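Side-chain contacts in 14-3-3 protein (Cryptosporidium parvum, PDB 3EFZ), which probably binds phosphoserine-containing partner proteins in cell signalling: residues 84-89 with 155-160; 184-187 with 191-194. One frame throughout, in Å; residues are numbered along the deposited sequence.

Interaction 1. Residues 84-89 with 155-160; sequences SIKSQE and KAEILK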
ATOM      1  N   SER B  84       7.502  -2.113 -13.716  1.00 36.25           N
ATOM      2  CA  SER B  84       8.656  -1.858 -14.600  1.00 35.80           C
ATOM      3  C   SER B  84       9.744  -2.908 -14.468  1.00 35.98           C
ATOM      4  O   SER B  84      10.451  -3.190 -15.436  1.00 36.25           O
ATOM      5  CB  SER B  84       9.270  -0.484 -14.364  1.00 36.02           C
ATOM      6  OG  SER B  84       8.307   0.543 -14.522  1.00 35.18           O
ATOM      7  N   ILE B  85       9.915  -3.455 -13.267  1.00 35.54           N
ATOM      8  CA  ILE B  85      10.873  -4.547 -13.070  1.00 36.15           C
ATOM      9  C   ILE B  85      10.474  -5.721 -13.993  1.00 36.52           C
ATOM     10  O   ILE B  85      11.322  -6.323 -14.662  1.00 35.40           O
ATOM     11  CB  ILE B  85      10.990  -4.971 -11.571  1.00 35.66           C
ATOM     12  CG1 ILE B  85      11.757  -3.895 -10.773  1.00 36.13           C
ATOM     13  CG2 ILE B  85      11.702  -6.307 -11.434  1.00 36.13           C
ATOM     14  CD1 ILE B  85      11.753  -4.091  -9.288  1.00 35.23           C
ATOM     15  N   LYS B  86       9.166  -5.989 -14.053  1.00 37.06           N
ATOM     16  CA  LYS B  86       8.606  -7.060 -14.887  1.00 38.24           C
ATOM     17  C   LYS B  86       8.601  -6.772 -16.390  1.00 38.48           C
ATOM     18  O   LYS B  86       9.083  -7.590 -17.185  1.00 39.13           O
ATOM     19  CB  LYS B  86       7.182  -7.400 -14.405  1.00 38.41           C
ATOM     20  CG  LYS B  86       7.153  -8.080 -13.037  1.00 39.97           C
ATOM     21  CD  LYS B  86       5.783  -7.965 -12.373  1.00 40.83           C
ATOM     22  CE  LYS B  86       4.685  -8.683 -13.143  1.00 42.46           C
ATOM     23  NZ  LYS B  86       3.393  -8.477 -12.393  1.00 45.20           N
ATOM     24  N   SER B  87       8.060  -5.621 -16.784  1.00 38.69           N
ATOM     25  CA  SER B  87       7.917  -5.285 -18.203  1.00 38.90           C
ATOM     26  C   SER B  87       9.240  -4.954 -18.887  1.00 38.78           C
ATOM     27  O   SER B  87       9.311  -4.927 -20.123  1.00 38.75           O
ATOM     28  CB  SER B  87       6.921  -4.140 -18.405  1.00 38.95           C
ATOM     29  OG  SER B  87       7.391  -2.960 -17.778  1.00 40.70           O
ATOM     30  N   GLN B  88      10.279  -4.708 -18.088  1.00 38.88           N
ATOM     31  CA  GLN B  88      11.609  -4.381 -18.603  1.00 38.59           C
ATOM     32  C   GLN B  88      12.627  -5.437 -18.210  1.00 38.57           C
ATOM     33  O   GLN B  88      13.826  -5.189 -18.232  1.00 38.28           O
ATOM     34  CB  GLN B  88      12.061  -3.010 -18.098  1.00 38.88           C
ATOM     35  CG  GLN B  88      11.232  -1.844 -18.603  1.00 38.41           C
ATOM     36  CD  GLN B  88      11.384  -1.611 -20.109  1.00 39.86           C
ATOM     37  OE1 GLN B  88      12.464  -1.803 -20.696  1.00 40.94           O
ATOM     38  NE2 GLN B  88      10.299  -1.183 -20.737  1.00 38.90           N
ATOM     39  N   GLU B  89      12.139  -6.629 -17.882  1.00 39.25           N
ATOM     40  CA  GLU B  89      12.988  -7.727 -17.425  1.00 40.03           C
ATOM     41  C   GLU B  89      14.146  -8.073 -18.353  1.00 40.43           C
ATOM     42  O   GLU B  89      15.258  -8.330 -17.863  1.00 40.81           O
ATOM     43  CB  GLU B  89      12.164  -8.987 -17.177  1.00 40.40           C
ATOM     44  CG  GLU B  89      13.020 -10.174 -16.746  1.00 41.08           C
ATOM     45  CD  GLU B  89      12.215 -11.413 -16.542  1.00 42.80           C
ATOM     46  OE1 GLU B  89      11.004 -11.304 -16.276  1.00 46.28           O
ATOM     47  OE2 GLU B  89      12.791 -12.502 -16.657  1.00 44.61           O
ATOM     48  N   LYS B 155      -1.098 -14.600  -8.555  1.00 36.42           N
ATOM     49  CA  LYS B 155      -0.201 -15.738  -8.271  1.00 36.47           C
ATOM     50  C   LYS B 155       0.288 -16.291  -9.602  1.00 36.02           C
ATOM     51  O   LYS B 155       1.458 -16.638  -9.744  1.00 36.42           O
ATOM     52  CB  LYS B 155      -0.903 -16.863  -7.480  1.00 36.31           C
ATOM     53  CG  LYS B 155      -1.406 -16.521  -6.075  1.00 37.04           C
ATOM     54  CD  LYS B 155      -1.810 -17.803  -5.333  1.00 37.06           C
ATOM     55  CE  LYS B 155      -2.444 -17.496  -3.993  1.00 41.18           C
ATOM     56  NZ  LYS B 155      -2.703 -18.729  -3.155  1.00 42.80           N
ATOM     57  N   ALA B 156      -0.638 -16.355 -10.558  1.00 35.61           N
ATOM     58  CA  ALA B 156      -0.406 -16.807 -11.928  1.00 35.08           C
ATOM     59  C   ALA B 156       0.650 -15.983 -12.677  1.00 34.70           C
ATOM     60  O   ALA B 156       1.306 -16.504 -13.566  1.00 35.15           O
ATOM     61  CB  ALA B 156      -1.729 -16.796 -12.707  1.00 34.53           C
ATOM     62  N   GLU B 157       0.783 -14.698 -12.338  1.00 34.77           N
ATOM     63  CA  GLU B 157       1.806 -13.818 -12.919  1.00 34.50           C
ATOM     64  C   GLU B 157       3.197 -14.124 -12.359  1.00 34.46           C
ATOM     65  O   GLU B 157       4.227 -13.755 -12.957  1.00 34.96           O
ATOM     66  CB  GLU B 157       1.474 -12.342 -12.649  1.00 34.55           C
ATOM     67  CG  GLU B 157       0.150 -11.856 -13.192  1.00 34.46           C
ATOM     68  CD  GLU B 157      -0.158 -10.407 -12.777  1.00 35.40           C
ATOM     69  OE1 GLU B 157       0.353  -9.958 -11.729  1.00 34.04           O
ATOM     70  OE2 GLU B 157      -0.911  -9.717 -13.494  1.00 33.57           O
ATOM     71  N   ILE B 158       3.213 -14.757 -11.184  1.00 34.05           N
ATOM     72  CA  ILE B 158       4.439 -15.078 -10.467  1.00 33.36           C
ATOM     73  C   ILE B 158       4.887 -16.516 -10.731  1.00 33.42           C
ATOM     74  O   ILE B 158       6.064 -16.768 -10.988  1.00 33.57           O
ATOM     75  CB  ILE B 158       4.262 -14.875  -8.932  1.00 33.27           C
ATOM     76  CG1 ILE B 158       3.900 -13.411  -8.629  1.00 33.17           C
ATOM     77  CG2 ILE B 158       5.509 -15.338  -8.168  1.00 32.24           C
ATOM     78  CD1 ILE B 158       3.660 -13.122  -7.172  1.00 33.51           C
ATOM     79  N   LEU B 159       3.941 -17.448 -10.632  1.00 33.76           N
ATOM     80  CA  LEU B 159       4.216 -18.882 -10.722  1.00 34.13           C
ATOM     81  C   LEU B 159       4.529 -19.359 -12.145  1.00 34.72           C
ATOM     82  O   LEU B 159       4.294 -18.639 -13.118  1.00 34.65           O
ATOM     83  CB  LEU B 159       3.080 -19.683 -10.064  1.00 34.03           C
ATOM     84  CG  LEU B 159       2.883 -19.455  -8.537  1.00 33.22           C
ATOM     85  CD1 LEU B 159       1.608 -20.132  -8.037  1.00 35.55           C
ATOM     86  CD2 LEU B 159       4.071 -19.865  -7.659  1.00 34.26           C
ATOM     87  N   LYS B 160       5.089 -20.563 -12.255  1.00 35.27           N
ATOM     88  CA  LYS B 160       5.539 -21.083 -13.537  1.00 36.03           C
ATOM     89  C   LYS B 160       4.837 -22.401 -13.897  1.00 36.51           C
ATOM     90  O   LYS B 160       4.344 -23.114 -13.018  1.00 36.85           O
ATOM     91  CB  LYS B 160       7.064 -21.299 -13.524  1.00 35.80           C
ATOM     92  CG  LYS B 160       7.913 -20.061 -13.222  1.00 38.28           C
ATOM     93  CD  LYS B 160       7.965 -19.116 -14.422  1.00 40.99           C
ATOM     94  CE  LYS B 160       8.520 -17.747 -14.050  1.00 43.09           C
ATOM     95  NZ  LYS B 160       8.018 -16.713 -14.999  1.00 42.59           N
TER
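Lys86 and Glu157 form a salt bridge, and this ion pair is the whole contact between 84-89 and 155-160. Lys86 NZ lies 3.4 Å from Glu157 OE1, a loose distance for such a pair. The two side chains cross at about a right angle. The lysine chain bends at chi3 (64°), while Glu157 is extended beyond CG (chi2 175°), and only their polar ends meet. The backbones stay well apart, with 9.8 Å between Lys86 CA and Glu157 CA.

The firmer side is that of Glu157, whose OE2 makes a salt bridge with Arg79. Arg79 and Arg153 are both predicted to contact phosphoserine on a partner protein. The bridge to Arg79 is consistent with Glu157 acting from a second shell to orient that arginine. The other side is loose: the ends of Glu89 and Lys160 do not meet, with 6.3 Å from Glu89 OE1 to Lys160 NZ. Glu89 has a long, weak ion pair with Lys110.

Around the contact, Ile158 packs on Ile117 and Ile85 on Ile106, both of helix 100-131. Ser84 OG is hydrogen-bonded to Asp112 of the second subunit. The bridge thus spans from the short helix 83-87, beside the dimer partner, to the C-terminal part of helix 138-158.

Interaction 2. Residues 184-187 with 191-194; sequences SFLE and SDPL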
ATOM      1  N   SER B 184     -27.473 -13.444 -11.682  1.00 39.23           N
ATOM      2  CA  SER B 184     -28.613 -13.936 -10.907  1.00 39.61           C
ATOM      3  C   SER B 184     -29.247 -12.882  -9.994  1.00 39.58           C
ATOM      4  O   SER B 184     -30.480 -12.782  -9.891  1.00 39.09           O
ATOM      5  CB  SER B 184     -28.168 -15.101 -10.025  1.00 39.77           C
ATOM      6  OG  SER B 184     -27.954 -16.268 -10.784  1.00 41.78           O
ATOM      7  N   PHE B 185     -28.394 -12.100  -9.336  1.00 39.84           N
ATOM      8  CA  PHE B 185     -28.819 -11.337  -8.166  1.00 40.19           C
ATOM      9  C   PHE B 185     -28.844  -9.826  -8.324  1.00 40.53           C
ATOM     10  O   PHE B 185     -29.522  -9.137  -7.558  1.00 41.07           O
ATOM     11  CB  PHE B 185     -27.999 -11.742  -6.939  1.00 39.70           C
ATOM     12  CG  PHE B 185     -28.067 -13.215  -6.623  1.00 40.05           C
ATOM     13  CD1 PHE B 185     -26.905 -13.945  -6.390  1.00 40.55           C
ATOM     14  CD2 PHE B 185     -29.290 -13.879  -6.572  1.00 40.24           C
ATOM     15  CE1 PHE B 185     -26.964 -15.310  -6.111  1.00 39.94           C
ATOM     16  CE2 PHE B 185     -29.352 -15.235  -6.299  1.00 40.05           C
ATOM     17  CZ  PHE B 185     -28.181 -15.952  -6.071  1.00 38.74           C
ATOM     18  N   LEU B 186     -28.138  -9.315  -9.326  1.00 41.01           N
ATOM     19  CA  LEU B 186     -28.012  -7.875  -9.491  1.00 41.05           C
ATOM     20  C   LEU B 186     -29.028  -7.298 -10.449  1.00 41.57           C
ATOM     21  O   LEU B 186     -29.248  -7.807 -11.550  1.00 42.16           O
ATOM     22  CB  LEU B 186     -26.596  -7.469  -9.904  1.00 40.52           C
ATOM     23  CG  LEU B 186     -25.476  -7.700  -8.891  1.00 38.85           C
ATOM     24  CD1 LEU B 186     -24.149  -7.324  -9.517  1.00 36.47           C
ATOM     25  CD2 LEU B 186     -25.711  -6.914  -7.611  1.00 37.91           C
ATOM     26  N   GLU B 187     -29.653  -6.228  -9.979  1.00 41.95           N
ATOM     27  CA  GLU B 187     -30.587  -5.416 -10.740  1.00 42.41           C
ATOM     28  C   GLU B 187     -29.866  -4.805 -11.933  1.00 42.04           C
ATOM     29  O   GLU B 187     -28.791  -4.216 -11.784  1.00 42.42           O
ATOM     30  CB  GLU B 187     -31.176  -4.326  -9.826  1.00 42.63           C
ATOM     31  CG  GLU B 187     -30.161  -3.673  -8.816  1.00 45.03           C
ATOM     32  CD  GLU B 187     -29.654  -4.623  -7.693  1.00 46.64           C
ATOM     33  OE1 GLU B 187     -28.457  -4.550  -7.321  1.00 46.67           O
ATOM     34  OE2 GLU B 187     -30.452  -5.443  -7.185  1.00 48.52           O
ATOM     35  N   SER B 191     -25.180  -3.485 -16.977  1.00 35.92           N
ATOM     36  CA  SER B 191     -24.583  -2.172 -16.734  1.00 35.32           C
ATOM     37  C   SER B 191     -24.236  -1.904 -15.258  1.00 35.19           C
ATOM     38  O   SER B 191     -24.034  -0.756 -14.867  1.00 35.51           O
ATOM     39  CB  SER B 191     -25.526  -1.090 -17.235  1.00 35.17           C
ATOM     40  OG  SER B 191     -26.699  -1.063 -16.452  1.00 35.08           O
ATOM     41  N   ASP B 192     -24.175  -2.954 -14.445  1.00 34.90           N
ATOM     42  CA  ASP B 192     -23.793  -2.837 -13.036  1.00 34.74           C
ATOM     43  C   ASP B 192     -22.273  -2.760 -12.908  1.00 34.51           C
ATOM     44  O   ASP B 192     -21.578  -3.553 -13.531  1.00 34.19           O
ATOM     45  CB  ASP B 192     -24.338  -4.026 -12.249  1.00 34.78           C
ATOM     46  CG  ASP B 192     -23.869  -4.043 -10.798  1.00 35.39           C
ATOM     47  OD1 ASP B 192     -24.645  -3.628  -9.919  1.00 33.18           O
ATOM     48  OD2 ASP B 192     -22.723  -4.476 -10.536  1.00 38.40           O
ATOM     49  N   PRO B 193     -21.755  -1.814 -12.090  1.00 34.64           N
ATOM     50  CA  PRO B 193     -20.308  -1.572 -11.996  1.00 34.96           C
ATOM     51  C   PRO B 193     -19.494  -2.713 -11.406  1.00 35.37           C
ATOM     52  O   PRO B 193     -18.339  -2.891 -11.786  1.00 36.37           O
ATOM     53  CB  PRO B 193     -20.202  -0.303 -11.127  1.00 35.30           C
ATOM     54  CG  PRO B 193     -21.491  -0.182 -10.420  1.00 34.27           C
ATOM     55  CD  PRO B 193     -22.534  -0.907 -11.219  1.00 34.69           C
ATOM     56  N   LEU B 194     -20.077  -3.482 -10.488  1.00 35.55           N
ATOM     57  CA  LEU B 194     -19.434  -4.680  -9.981  1.00 34.87           C
ATOM     58  C   LEU B 194     -19.405  -5.728 -11.092  1.00 34.55           C
ATOM     59  O   LEU B 194     -18.390  -6.381 -11.313  1.00 34.34           O
ATOM     60  CB  LEU B 194     -20.192  -5.242  -8.775  1.00 35.45           C
ATOM     61  CG  LEU B 194     -19.721  -6.579  -8.180  1.00 35.39           C
ATOM     62  CD1 LEU B 194     -18.299  -6.476  -7.636  1.00 33.98           C
ATOM     63  CD2 LEU B 194     -20.662  -7.022  -7.101  1.00 35.55           C
TER
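In a helix-loop-helix connection, the residue after one helix packs on the N-cap of the next. Leu186, just after helix 161-185, meets Asp192, which caps helix 193-207. Three residues of loop separate the two segments.

Leu186 reaches the cap with one methyl. Its CD1 lies above the plane of the Asp192 carboxylate, 3.5 Å from Asp192 CG. The methyl is displaced toward the capping oxygen, with Leu186 CD1 at 3.3 Å from Asp192 OD2. Leu186 CD2 stands farther back, 4.2 Å from Asp192 OD1. This is a methyl resting on a flat polar group, with no hydrogen bond across the contact. The two side chains cross at about a right angle.

The carboxylate is held by the helix it caps. Asp192 CG is anti to the backbone N (chi1 175°), which places OD2 at the amides of the first turn. There OD2 accepts a hydrogen bond from Tyr195 N. It also takes a weak, bent one from Leu194 N, at 2.8 Å between Leu194 N and Asp192 OD2 and an angle of 121°. Two amides therefore grip one oxygen and limit the rotation of the group. The helix N-terminus probably stabilises the negative charge. That may offset Glu187, whose OE1 is 4.7 Å from Asp192 OD1.

Leu186 CD1 also touches Leu194 CD2 at 4.3 Å, a light apolar contact. Leu194 packs further on Phe143 of helix 138-158. On another flank, Pro193 rests on Asn240 and Thr241 of helix 239-256, and Ser191 O accepts from Thr241 OG1.

The arrangement is an aspartate N-cap covered by a leucine from the preceding helix end, at a short inter-helix turn of the all-helical 14-3-3 fold.

Overall arrangement
Interactions 1 and 2 lie on opposite sides of the centre of the chain. Their centres are 32 Å apart, and their nearest atoms are about 18 Å apart, so they do not touch. Helix 138-158 relates them: interaction 1 uses its C-terminal part, while Phe185 and Leu194 of interaction 2 touch Glu138 and Phe143 toward its start. Helix 161-185 then follows in the chain and ends at interaction 2. Only interaction 1 is close to the predicted phosphoserine site. The side chain of Glu157 is about 3 Å from that of Arg79 and about 4 Å from that of Arg153. Interaction 2 lies at an inter-helix turn away from that site.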